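PDB 6FOP: glycoside hydrolase family 81 from Clostridium thermocellum, which probably hydrolyses beta-1,3-glucans such as laminarin, contributing to the breakdown of these polysaccharides by the cellulosome of its bacterium. Local coordinates for residues A[146-154]-A[164-174]; A[132-143]-A[198-206]. One frame throughout, in Å; residues are numbered along the deposited sequence.

Contact 1 (A[146-154]-A[164-174]). With MG (magnesium ion), chain B.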
loop_
_atom_site.group_PDB
_atom_site.type_symbol
_atom_site.label_atom_id
_atom_site.label_comp_id
_atom_site.label_asym_id
_atom_site.label_seq_id
_atom_site.Cartn_x
_atom_site.Cartn_y
_atom_site.Cartn_z
ATOM N N ASP A 146 -14.374 13.678 -28.399
ATOM C CA ASP A 146 -15.749 13.210 -28.493
ATOM C C ASP A 146 -16.404 13.301 -27.124
ATOM O O ASP A 146 -16.184 12.449 -26.245
ATOM C CB ASP A 146 -15.738 11.771 -29.021
ATOM C CG ASP A 146 -17.111 11.168 -29.176
ATOM O OD1 ASP A 146 -18.119 11.847 -28.935
ATOM O OD2 ASP A 146 -17.164 9.964 -29.529
ATOM N N PHE A 147 -17.160 14.369 -26.913
ATOM C CA PHE A 147 -17.808 14.633 -25.615
ATOM C C PHE A 147 -19.025 13.744 -25.395
ATOM O O PHE A 147 -19.666 13.283 -26.358
ATOM C CB PHE A 147 -18.224 16.111 -25.504
ATOM C CG PHE A 147 -17.070 17.047 -25.308
ATOM C CD1 PHE A 147 -16.362 17.526 -26.395
ATOM C CD2 PHE A 147 -16.664 17.406 -24.017
ATOM C CE1 PHE A 147 -15.267 18.376 -26.208
ATOM C CE2 PHE A 147 -15.583 18.249 -23.819
ATOM C CZ PHE A 147 -14.870 18.716 -24.915
ATOM N N SER A 148 -19.318 13.482 -24.123
ATOM C CA SER A 148 -20.567 12.836 -23.729
ATOM C C SER A 148 -21.677 13.888 -23.707
ATOM O O SER A 148 -22.036 14.426 -22.649
ATOM C CB SER A 148 -20.411 12.157 -22.376
ATOM O OG SER A 148 -21.636 11.604 -21.980
ATOM N N GLY A 149 -22.230 14.157 -24.876
ATOM C CA GLY A 149 -23.123 15.308 -25.089
ATOM C C GLY A 149 -22.354 16.482 -25.688
ATOM O O GLY A 149 -21.312 16.312 -26.298
ATOM N N THR A 150 -22.884 17.680 -25.534
ATOM C CA THR A 150 -22.336 18.883 -26.175
ATOM C C THR A 150 -21.792 19.690 -25.020
ATOM O O THR A 150 -22.529 19.960 -24.110
ATOM C CB THR A 150 -23.471 19.690 -26.882
ATOM O OG1 THR A 150 -24.041 18.863 -27.891
ATOM C CG2 THR A 150 -22.935 20.931 -27.529
ATOM N N PRO A 151 -20.512 20.072 -25.043
ATOM C CA PRO A 151 -20.053 20.897 -23.936
ATOM C C PRO A 151 -20.469 22.356 -24.032
ATOM O O PRO A 151 -20.706 22.845 -25.127
ATOM C CB PRO A 151 -18.530 20.790 -24.048
ATOM C CG PRO A 151 -18.278 20.594 -25.502
ATOM C CD PRO A 151 -19.450 19.813 -26.034
ATOM N N THR A 152 -20.571 23.021 -22.893
ATOM C CA THR A 152 -20.616 24.475 -22.809
ATOM C C THR A 152 -19.206 24.971 -23.013
ATOM O O THR A 152 -18.286 24.453 -22.398
ATOM C CB THR A 152 -21.091 24.911 -21.418
ATOM O OG1 THR A 152 -22.393 24.377 -21.228
ATOM C CG2 THR A 152 -21.148 26.457 -21.281
ATOM N N VAL A 153 -19.041 25.973 -23.860
ATOM C CA VAL A 153 -17.738 26.559 -24.085
ATOM C C VAL A 153 -17.798 27.907 -23.347
ATOM O O VAL A 153 -18.491 28.831 -23.757
ATOM C CB VAL A 153 -17.447 26.708 -25.576
ATOM C CG1 VAL A 153 -16.068 27.321 -25.764
ATOM C CG2 VAL A 153 -17.510 25.331 -26.246
ATOM N N PHE A 154 -17.123 27.955 -22.198
ATOM C CA PHE A 154 -17.087 29.183 -21.403
ATOM C C PHE A 154 -15.948 30.123 -21.784
ATOM O O PHE A 154 -16.009 31.311 -21.444
ATOM C CB PHE A 154 -17.128 28.898 -19.888
ATOM C CG PHE A 154 -15.881 28.284 -19.304
ATOM C CD1 PHE A 154 -14.802 29.080 -18.923
ATOM C CD2 PHE A 154 -15.829 26.924 -19.047
ATOM C CE1 PHE A 154 -13.659 28.531 -18.369
ATOM C CE2 PHE A 154 -14.692 26.363 -18.468
ATOM C CZ PHE A 154 -13.614 27.166 -18.120
ATOM N N GLY A 164 -12.030 26.613 -22.720
ATOM C CA GLY A 164 -12.590 26.256 -21.424
ATOM C C GLY A 164 -13.972 25.692 -21.654
ATOM O O GLY A 164 -14.809 26.361 -22.274
ATOM N N VAL A 165 -14.196 24.454 -21.214
ATOM C CA VAL A 165 -15.444 23.768 -21.452
ATOM C C VAL A 165 -16.023 23.229 -20.156
ATOM O O VAL A 165 -15.307 23.014 -19.174
ATOM C CB VAL A 165 -15.319 22.643 -22.507
ATOM C CG1 VAL A 165 -14.770 23.224 -23.818
ATOM C CG2 VAL A 165 -14.441 21.495 -22.031
ATOM N N THR A 166 -17.326 22.993 -20.163
ATOM C CA THR A 166 -18.024 22.388 -19.039
ATOM C C THR A 166 -18.876 21.275 -19.602
ATOM O O THR A 166 -19.642 21.505 -20.534
ATOM C CB THR A 166 -18.885 23.393 -18.285
ATOM O OG1 THR A 166 -18.123 24.588 -18.007
ATOM C CG2 THR A 166 -19.392 22.780 -16.958
ATOM N N ILE A 167 -18.724 20.067 -19.043
ATOM C CA ILE A 167 -19.504 18.893 -19.434
ATOM C C ILE A 167 -19.857 18.113 -18.186
ATOM O O ILE A 167 -18.982 17.910 -17.353
ATOM C CB ILE A 167 -18.762 18.040 -20.480
ATOM C CG1 ILE A 167 -19.674 16.983 -21.096
ATOM C CG2 ILE A 167 -17.493 17.406 -19.940
ATOM C CD1 ILE A 167 -20.629 17.552 -22.108
ATOM N N ASN A 168 -21.102 17.664 -18.045
ATOM C CA ASN A 168 -21.531 16.963 -16.831
ATOM C C ASN A 168 -21.228 17.747 -15.543
ATOM O O ASN A 168 -20.941 17.156 -14.500
ATOM C CB ASN A 168 -20.887 15.551 -16.777
ATOM C CG ASN A 168 -21.339 14.662 -17.925
ATOM O OD1 ASN A 168 -22.477 14.775 -18.382
ATOM N ND2 ASN A 168 -20.463 13.787 -18.403
ATOM N N GLY A 169 -21.242 19.075 -15.610
ATOM C CA GLY A 169 -20.935 19.923 -14.464
ATOM C C GLY A 169 -19.467 20.033 -14.114
ATOM O O GLY A 169 -19.140 20.663 -13.118
ATOM N N VAL A 170 -18.582 19.461 -14.943
ATOM C CA VAL A 170 -17.147 19.442 -14.690
ATOM C C VAL A 170 -16.477 20.395 -15.681
ATOM O O VAL A 170 -16.725 20.314 -16.896
ATOM C CB VAL A 170 -16.564 18.018 -14.872
ATOM C CG1 VAL A 170 -15.073 17.993 -14.564
ATOM C CG2 VAL A 170 -17.288 17.020 -13.973
ATOM N N ASN A 171 -15.677 21.319 -15.153
ATOM C CA ASN A 171 -14.927 22.246 -15.958
ATOM C C ASN A 171 -13.598 21.667 -16.388
ATOM O O ASN A 171 -12.888 21.074 -15.575
ATOM C CB ASN A 171 -14.715 23.549 -15.178
ATOM C CG ASN A 171 -16.015 24.212 -14.816
ATOM O OD1 ASN A 171 -16.738 24.666 -15.696
ATOM N ND2 ASN A 171 -16.350 24.216 -13.536
ATOM N N TYR A 172 -13.284 21.792 -17.684
ATOM C CA TYR A 172 -12.010 21.375 -18.238
ATOM C C TYR A 172 -11.385 22.462 -19.083
ATOM O O TYR A 172 -12.076 23.260 -19.714
ATOM C CB TYR A 172 -12.164 20.154 -19.138
ATOM C CG TYR A 172 -12.523 18.869 -18.458
ATOM C CD1 TYR A 172 -11.536 18.039 -17.972
ATOM C CD2 TYR A 172 -13.855 18.476 -18.337
ATOM C CE1 TYR A 172 -11.861 16.824 -17.403
ATOM C CE2 TYR A 172 -14.201 17.273 -17.738
ATOM C CZ TYR A 172 -13.192 16.452 -17.273
ATOM O OH TYR A 172 -13.517 15.256 -16.668
ATOM N N GLY A 173 -10.055 22.430 -19.127
ATOM C CA GLY A 173 -9.280 23.167 -20.105
ATOM C C GLY A 173 -8.790 22.201 -21.161
ATOM O O GLY A 173 -8.350 21.097 -20.832
ATOM N N LEU A 174 -8.860 22.635 -22.429
ATOM C CA LEU A 174 -8.305 21.894 -23.572
ATOM C C LEU A 174 -7.204 22.753 -24.141
ATOM O O LEU A 174 -7.466 23.884 -24.562
ATOM C CB LEU A 174 -9.369 21.609 -24.616
ATOM C CG LEU A 174 -10.681 20.999 -24.163
ATOM C CD1 LEU A 174 -11.618 20.877 -25.345
ATOM C CD2 LEU A 174 -10.466 19.641 -23.498
HETATM MG MG MG B . -19.896 13.254 -28.696
HETATM O O HOH W 1 -22.006 14.019 -28.209
HETATM O O HOH W 2 -20.019 13.479 -31.014
#

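Contact 2 (A[132-143]-A[198-206])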
loop_
_atom_site.group_PDB
_atom_site.type_symbol
_atom_site.label_atom_id
_atom_site.label_comp_id
_atom_site.label_asym_id
_atom_site.label_seq_id
_atom_site.Cartn_x
_atom_site.Cartn_y
_atom_site.Cartn_z
ATOM N N PRO A 132 -3.842 17.259 -12.011
ATOM C CA PRO A 132 -5.120 17.609 -12.671
ATOM C C PRO A 132 -5.024 17.567 -14.200
ATOM O O PRO A 132 -6.028 17.808 -14.863
ATOM C CB PRO A 132 -5.347 19.047 -12.186
ATOM C CG PRO A 132 -3.996 19.589 -12.060
ATOM C CD PRO A 132 -3.147 18.463 -11.521
ATOM N N TYR A 133 -3.823 17.337 -14.734
ATOM C CA TYR A 133 -3.576 17.259 -16.172
ATOM C C TYR A 133 -3.529 15.840 -16.689
ATOM O O TYR A 133 -3.198 14.901 -15.925
ATOM C CB TYR A 133 -2.250 17.882 -16.540
ATOM C CG TYR A 133 -2.130 19.352 -16.251
ATOM C CD1 TYR A 133 -2.620 20.310 -17.172
ATOM C CD2 TYR A 133 -1.491 19.817 -15.124
ATOM C CE1 TYR A 133 -2.486 21.660 -16.928
ATOM C CE2 TYR A 133 -1.369 21.171 -14.865
ATOM C CZ TYR A 133 -1.870 22.101 -15.789
ATOM O OH TYR A 133 -1.686 23.448 -15.512
ATOM N N ALA A 134 -3.807 15.676 -17.991
ATOM C CA ALA A 134 -3.386 14.492 -18.750
ATOM C C ALA A 134 -2.752 15.024 -20.033
ATOM O O ALA A 134 -3.192 16.053 -20.574
ATOM C CB ALA A 134 -4.520 13.535 -19.055
ATOM N N TYR A 135 -1.693 14.363 -20.469
ATOM C CA TYR A 135 -0.841 14.859 -21.554
ATOM C C TYR A 135 -0.826 13.858 -22.709
ATOM O O TYR A 135 -0.785 12.653 -22.485
ATOM C CB TYR A 135 0.588 15.055 -21.060
ATOM C CG TYR A 135 0.723 15.836 -19.757
ATOM C CD1 TYR A 135 0.630 17.202 -19.711
ATOM C CD2 TYR A 135 0.932 15.167 -18.557
ATOM C CE1 TYR A 135 0.760 17.911 -18.550
ATOM C CE2 TYR A 135 1.061 15.864 -17.373
ATOM C CZ TYR A 135 0.965 17.218 -17.338
ATOM O OH TYR A 135 1.106 17.903 -16.143
ATOM N N PHE A 136 -0.849 14.379 -23.948
ATOM C CA PHE A 136 -0.977 13.540 -25.123
ATOM C C PHE A 136 -0.034 13.982 -26.234
ATOM O O PHE A 136 0.208 15.185 -26.406
ATOM C CB PHE A 136 -2.418 13.590 -25.667
ATOM C CG PHE A 136 -3.486 13.229 -24.646
ATOM C CD1 PHE A 136 -4.035 14.193 -23.828
ATOM C CD2 PHE A 136 -3.905 11.915 -24.511
ATOM C CE1 PHE A 136 -4.988 13.858 -22.868
ATOM C CE2 PHE A 136 -4.853 11.576 -23.556
ATOM C CZ PHE A 136 -5.395 12.555 -22.749
ATOM N N VAL A 137 0.444 12.993 -26.997
ATOM C CA VAL A 137 1.179 13.265 -28.237
ATOM C C VAL A 137 0.512 12.429 -29.322
ATOM O O VAL A 137 0.264 11.235 -29.141
ATOM C CB VAL A 137 2.671 12.913 -28.101
ATOM C CG1 VAL A 137 3.367 12.985 -29.473
ATOM C CG2 VAL A 137 3.330 13.883 -27.139
ATOM N N PHE A 138 0.222 13.086 -30.448
ATOM C CA PHE A 138 -0.446 12.479 -31.601
ATOM C C PHE A 138 0.524 12.260 -32.766
ATOM O O PHE A 138 1.460 13.045 -32.972
ATOM C CB PHE A 138 -1.585 13.399 -32.063
ATOM C CG PHE A 138 -2.794 13.304 -31.204
ATOM C CD1 PHE A 138 -2.806 13.845 -29.919
ATOM C CD2 PHE A 138 -3.908 12.652 -31.660
ATOM C CE1 PHE A 138 -3.928 13.679 -29.112
ATOM C CE2 PHE A 138 -5.027 12.504 -30.865
ATOM C CZ PHE A 138 -5.039 13.030 -29.604
ATOM N N THR A 139 0.297 11.182 -33.523
ATOM C CA THR A 139 0.869 11.066 -34.847
ATOM C C THR A 139 -0.249 10.690 -35.838
ATOM O O THR A 139 -1.260 10.082 -35.479
ATOM C CB THR A 139 1.960 9.990 -34.939
ATOM O OG1 THR A 139 1.362 8.676 -34.890
ATOM C CG2 THR A 139 3.021 10.187 -33.887
ATOM N N GLY A 140 -0.105 11.157 -37.065
ATOM C CA GLY A 140 -0.962 10.724 -38.151
ATOM C C GLY A 140 -2.305 11.388 -38.226
ATOM O O GLY A 140 -3.116 11.007 -39.065
ATOM N N GLY A 141 -2.544 12.385 -37.374
ATOM C CA GLY A 141 -3.805 13.079 -37.355
ATOM C C GLY A 141 -4.023 13.920 -36.128
ATOM O O GLY A 141 -3.125 14.112 -35.310
ATOM N N ASN A 142 -5.255 14.372 -35.979
ATOM C CA ASN A 142 -5.604 15.389 -35.012
ATOM C C ASN A 142 -6.375 14.826 -33.812
ATOM O O ASN A 142 -7.112 13.850 -33.949
ATOM C CB ASN A 142 -6.485 16.427 -35.687
ATOM C CG ASN A 142 -5.707 17.293 -36.641
ATOM O OD1 ASN A 142 -4.580 17.700 -36.358
ATOM N ND2 ASN A 142 -6.323 17.613 -37.764
ATOM N N PRO A 143 -6.274 15.502 -32.662
ATOM C CA PRO A 143 -7.154 15.153 -31.534
ATOM C C PRO A 143 -8.595 15.364 -31.897
ATOM O O PRO A 143 -8.950 16.443 -32.376
ATOM C CB PRO A 143 -6.730 16.135 -30.437
ATOM C CG PRO A 143 -5.345 16.536 -30.820
ATOM C CD PRO A 143 -5.383 16.613 -32.311
ATOM N N LYS A 198 3.635 20.428 -34.810
ATOM C CA LYS A 198 3.291 20.430 -33.391
ATOM C C LYS A 198 2.222 19.406 -33.169
ATOM O O LYS A 198 1.199 19.374 -33.864
ATOM C CB LYS A 198 2.765 21.781 -32.984
ATOM C CG LYS A 198 3.674 22.914 -33.363
ATOM C CD LYS A 198 3.182 24.176 -32.680
ATOM C CE LYS A 198 3.860 25.344 -33.324
ATOM N NZ LYS A 198 3.487 26.628 -32.690
ATOM N N ASN A 199 2.483 18.519 -32.226
ATOM C CA ASN A 199 1.626 17.354 -32.077
ATOM C C ASN A 199 1.339 16.992 -30.623
ATOM O O ASN A 199 0.823 15.915 -30.347
ATOM C CB ASN A 199 2.229 16.154 -32.806
ATOM C CG ASN A 199 2.387 16.373 -34.274
ATOM O OD1 ASN A 199 1.445 16.162 -35.034
ATOM N ND2 ASN A 199 3.539 16.820 -34.687
ATOM N N TYR A 200 1.615 17.938 -29.739
ATOM C CA TYR A 200 1.308 17.786 -28.311
ATOM C C TYR A 200 -0.046 18.410 -27.985
ATOM O O TYR A 200 -0.523 19.332 -28.670
ATOM C CB TYR A 200 2.430 18.412 -27.470
ATOM C CG TYR A 200 2.744 19.844 -27.813
ATOM C CD1 TYR A 200 3.697 20.154 -28.792
ATOM C CD2 TYR A 200 2.114 20.892 -27.183
ATOM C CE1 TYR A 200 3.980 21.457 -29.119
ATOM C CE2 TYR A 200 2.396 22.211 -27.520
ATOM C CZ TYR A 200 3.345 22.485 -28.481
ATOM O OH TYR A 200 3.629 23.781 -28.877
ATOM N N PHE A 201 -0.692 17.911 -26.931
ATOM C CA PHE A 201 -2.082 18.325 -26.597
ATOM C C PHE A 201 -2.293 17.918 -25.150
ATOM O O PHE A 201 -1.913 16.808 -24.781
ATOM C CB PHE A 201 -3.068 17.598 -27.507
ATOM C CG PHE A 201 -4.501 17.965 -27.296
ATOM C CD1 PHE A 201 -5.038 19.076 -27.942
ATOM C CD2 PHE A 201 -5.308 17.230 -26.447
ATOM C CE1 PHE A 201 -6.341 19.427 -27.767
ATOM C CE2 PHE A 201 -6.646 17.590 -26.260
ATOM C CZ PHE A 201 -7.151 18.701 -26.917
ATOM N N SER A 202 -2.852 18.802 -24.326
ATOM C CA SER A 202 -3.143 18.415 -22.931
ATOM C C SER A 202 -4.517 18.873 -22.516
ATOM O O SER A 202 -5.122 19.732 -23.169
ATOM C CB SER A 202 -2.080 18.948 -21.969
ATOM O OG SER A 202 -2.078 20.355 -21.946
ATOM N N ILE A 203 -4.998 18.317 -21.416
ATOM C CA ILE A 203 -6.282 18.705 -20.821
ATOM C C ILE A 203 -6.041 18.856 -19.325
ATOM O O ILE A 203 -5.060 18.282 -18.792
ATOM C CB ILE A 203 -7.403 17.698 -21.114
ATOM C CG1 ILE A 203 -7.204 16.357 -20.392
ATOM C CG2 ILE A 203 -7.521 17.474 -22.616
ATOM C CD1 ILE A 203 -7.717 16.285 -18.960
ATOM N N ALA A 204 -6.894 19.620 -18.655
ATOM C CA ALA A 204 -6.918 19.648 -17.179
ATOM C C ALA A 204 -8.317 19.692 -16.713
ATOM O O ALA A 204 -9.168 20.345 -17.320
ATOM C CB ALA A 204 -6.175 20.835 -16.592
ATOM N N VAL A 205 -8.572 19.039 -15.592
ATOM C CA VAL A 205 -9.797 19.280 -14.844
ATOM C C VAL A 205 -9.589 20.523 -13.967
ATOM O O VAL A 205 -8.576 20.651 -13.276
ATOM C CB VAL A 205 -10.263 18.066 -14.022
ATOM C CG1 VAL A 205 -9.222 17.583 -13.004
ATOM C CG2 VAL A 205 -11.586 18.374 -13.322
ATOM N N LEU A 206 -10.512 21.473 -14.093
ATOM C CA LEU A 206 -10.403 22.776 -13.449
ATOM C C LEU A 206 -11.314 22.825 -12.247
ATOM O O LEU A 206 -12.356 22.196 -12.244
ATOM C CB LEU A 206 -10.826 23.865 -14.441
ATOM C CG LEU A 206 -10.041 23.879 -15.745
ATOM C CD1 LEU A 206 -10.681 24.849 -16.738
ATOM C CD2 LEU A 206 -8.584 24.226 -15.526
HETATM O O HOH W 3 -0.469 14.215 -35.666
#

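Contact 1 (A[146-154]-A[164-174])
F154 has its CG wedged between its own backbone N and carbonyl carbon (chi1 71°), and this rotation lays the ring over the backbone of G164 on the paired strand. G164 CA sits 3.8 Å from the ring centroid and 20° off the normal, a CH-pi contact over the face that a residue without a side chain permits. I167, with CG1 anti to N (chi1 -168°), sends CD1 to the loop before strand 152-154, 3.5 Å from S148 O. Antiparallel pairing fixes the register: T152 and T166 are a hydrogen-bonded pair, with T152 N to T166 O at 3.0 Å and T166 N to T152 O at 2.8 Å, and F154 N adds a bond to G164 O. T166 OG1 donates to N171 OD1 at 2.7 Å, which ties the two arms of the 164-174 hairpin together beside the F154 ring. On the buried side the F147 ring carries P151 CG over the centre of one face, meets L174 CD1 at its edge (CZ to CD1 3.9 Å), and touches V165 CG2 from CE2 at 3.9 Å. The F147 carbonyl O joins D146 OD1 and two waters on a magnesium ion, a site that also includes G188. Strands 152-154, 164-167 and 170-174 form an antiparallel meander, with a type I' turn at I167-V170, in a sheet whose outermost strand is 152-155; F147, from the second sheet, packs against it as in a beta-sandwich.

Contact 2 (A[132-143]-A[198-206])
F201 and F138 both lay a ring face against P143. Its CB stands 4.1 Å above the centre of the F201 ring, a CH-pi contact, while its CG lies 3.6 Å above the centre of the F138 ring. The F201 ring takes F136 at its edge, and F136 in turn has F201 O in its ring plane, with CD1 to O at 3.5 Å. These rings cover one face of an antiparallel strand pair, 133-139 with 200-206, inside an eight-stranded sheet of the beta-sandwich; the N-to-C directions of the two strands differ by 157°, close to antiparallel. F201 owes its reach toward P143 to a CG anti to the backbone N (chi1 -178°). I203 and A134 continue the same face, where I203 also meets L174. On the other face Y133 rests CD1 on A204 CB at 3.6 Å, and its hydroxyl bonds to Y217 O of helix 211-220, while S202 OG bonds to A221 O; that face is therefore backed by the helix and the residue after it. Six backbone hydrogen bonds join the strands, from V205 N to P132 O at one end to F138 N to N199 O at the other, the latter 2.9 Å long and nearly straight at 171°. Beyond it, where the chain turns at G140 and G141, one water donates to both G141 O at 2.7 Å and N199 OD1 at 2.8 Å.

Overall arrangement
From the N terminus, the chain runs along strand 133-139, turns, and enters strand 143-147 of a second, seven-stranded sheet. It then returns to the eight-stranded sheet as outermost strand 152-155, and contact 1 closes a short loop when strand 162-167 pairs with it. After strand 170-175 the chain visits the second sheet again through 181-183 and 189-193. Strand 200-206 comes back between 133-139 and 170-175, so contact 2 closes a longer loop within which contact 1 is nested. The two meet along strands 170-175 and 200-206, where N171 O to L206 N at 2.8 Å is a probable hydrogen bond.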